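Local coordinates for protein ORF112 (Cyprinid herpesvirus 3, PDB 4WCG) that binds left-handed Z-DNA through its Zalpha domain, a winged helix-turn-helix module, and may also bind RNA, at residues I38-E41 with M42-K45. Sequence-based numbering, arbitrary orientation.
Sequences ISEE and MNLK. With SO4 (sulfate ion), chain F.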
loop_
_atom_site.group_PDB
_atom_site.type_symbol
_atom_site.label_atom_id
_atom_site.label_comp_id
_atom_site.label_asym_id
_atom_site.label_seq_id
_atom_site.Cartn_x
_atom_site.Cartn_y
_atom_site.Cartn_z
ATOM N N ILE A 38 -2.943 -10.362 10.742
ATOM C CA ILE A 38 -2.306 -10.653 9.457
ATOM C C ILE A 38 -1.546 -11.972 9.530
ATOM O O ILE A 38 -0.674 -12.151 10.379
ATOM C CB ILE A 38 -1.331 -9.543 9.025
ATOM C CG1 ILE A 38 -2.084 -8.239 8.752
ATOM C CG2 ILE A 38 -0.540 -9.976 7.795
ATOM C CD1 ILE A 38 -3.058 -8.331 7.597
ATOM N N SER A 39 -1.898 -12.895 8.643
ATOM C CA SER A 39 -1.206 -14.171 8.532
ATOM C C SER A 39 -0.237 -14.148 7.359
ATOM O O SER A 39 -0.635 -13.879 6.223
ATOM C CB SER A 39 -2.210 -15.309 8.357
ATOM O OG SER A 39 -1.583 -16.472 7.852
ATOM N N GLU A 40 1.036 -14.436 7.620
ATOM C CA GLU A 40 1.998 -14.502 6.529
ATOM C C GLU A 40 1.671 -15.694 5.634
ATOM O O GLU A 40 1.885 -15.648 4.424
ATOM C CB GLU A 40 3.435 -14.584 7.060
ATOM C CG GLU A 40 4.518 -14.757 5.983
ATOM C CD GLU A 40 4.531 -13.654 4.918
ATOM O OE1 GLU A 40 4.006 -12.541 5.167
ATOM O OE2 GLU A 40 5.087 -13.911 3.826
ATOM N N GLU A 41 1.134 -16.754 6.232
ATOM C CA GLU A 41 0.667 -17.899 5.461
ATOM C C GLU A 41 -0.407 -17.475 4.453
ATOM O O GLU A 41 -0.386 -17.903 3.300
ATOM C CB GLU A 41 0.131 -18.985 6.393
ATOM C CG GLU A 41 -0.495 -20.165 5.675
ATOM C CD GLU A 41 -0.551 -21.402 6.548
ATOM O OE1 GLU A 41 0.480 -21.737 7.170
ATOM O OE2 GLU A 41 -1.626 -22.036 6.617
ATOM N N MET A 42 -1.338 -16.630 4.890
ATOM C CA MET A 42 -2.372 -16.102 3.997
ATOM C C MET A 42 -1.757 -15.230 2.899
ATOM O O MET A 42 -2.152 -15.300 1.733
ATOM C CB MET A 42 -3.417 -15.307 4.794
ATOM C CG MET A 42 -4.452 -14.595 3.938
ATOM S SD MET A 42 -5.436 -15.715 2.922
ATOM C CE MET A 42 -6.608 -16.335 4.121
ATOM N N ASN A 43 -0.779 -14.414 3.273
ATOM C CA ASN A 43 -0.085 -13.578 2.294
ATOM C C ASN A 43 0.484 -14.405 1.153
ATOM O O ASN A 43 0.307 -14.083 -0.018
ATOM C CB ASN A 43 1.037 -12.794 2.953
ATOM C CG ASN A 43 0.533 -11.650 3.787
ATOM O OD1 ASN A 43 -0.580 -11.158 3.573
ATOM N ND2 ASN A 43 1.340 -11.219 4.746
ATOM N N LEU A 44 1.159 -15.494 1.503
ATOM C CA LEU A 44 1.785 -16.339 0.500
ATOM C C LEU A 44 0.753 -16.990 -0.419
ATOM O O LEU A 44 0.987 -17.132 -1.615
ATOM C CB LEU A 44 2.650 -17.407 1.177
ATOM C CG LEU A 44 3.898 -16.864 1.876
ATOM C CD1 LEU A 44 4.643 -17.962 2.613
ATOM C CD2 LEU A 44 4.811 -16.200 0.865
ATOM N N LYS A 45 -0.396 -17.369 0.128
ATOM C CA LYS A 45 -1.441 -17.974 -0.690
ATOM C C LYS A 45 -2.014 -16.959 -1.689
ATOM O O LYS A 45 -2.309 -17.292 -2.834
ATOM C CB LYS A 45 -2.551 -18.538 0.197
ATOM C CG LYS A 45 -2.090 -19.696 1.080
ATOM C CD LYS A 45 -3.149 -20.055 2.097
ATOM C CE LYS A 45 -2.725 -21.259 2.927
ATOM N NZ LYS A 45 -3.830 -21.736 3.807
HETATM S S SO4 F . 1.421 -16.965 9.970
HETATM O O1 SO4 F . 1.624 -15.538 10.204
HETATM O O2 SO4 F . 1.914 -17.322 8.644
HETATM O O3 SO4 F . -0.000 -17.290 10.057
HETATM O O4 SO4 F . 2.153 -17.728 10.977
#
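Glu40 bends its carboxylate round to the NH2 edge of Asn43, one turn further along the helix, and crosses that side chain at about a right angle. Its CG lies anti to the backbone N, and a bend at chi2 (57°) brings the acid group round. Asn43 ND2 donates to Glu40 OE1 at 3.0 Å, and the N-H points almost straight at the oxygen (179°). The oxygen lies in the amide plane of Asn43 but is met from above the carboxylate plane. The two planes are turned 70° apart. Ile38 CG2 also touches the amide, 3.8 Å from Asn43 ND2. Glu40 OE2 sits 3.7 Å from Leu44 CG and forms a salt bridge with Arg84.

This is the N-terminal turn of helix 40-52, the first helix of the winged helix-turn-helix Zalpha domain. Ser39 is its N-cap: Ser39 OG accepts from Met42 N at 3.0 Å. The same hydroxyl donates to a sulfate ion, probably from the crystallisation liquor. The sulfate also takes the N-H groups of Glu40 and Glu41, a common way for a helix N-terminus to hold an anion. Asn43 is buried against His75 and Met79 of helix 69-81. On the exposed side, Glu41 and Lys45 form a long salt bridge, with OE2 of Glu41 3.6 Å from NZ of Lys45. Their aliphatic parts also meet, Glu41 CG lying 3.7 Å from Lys45 CE.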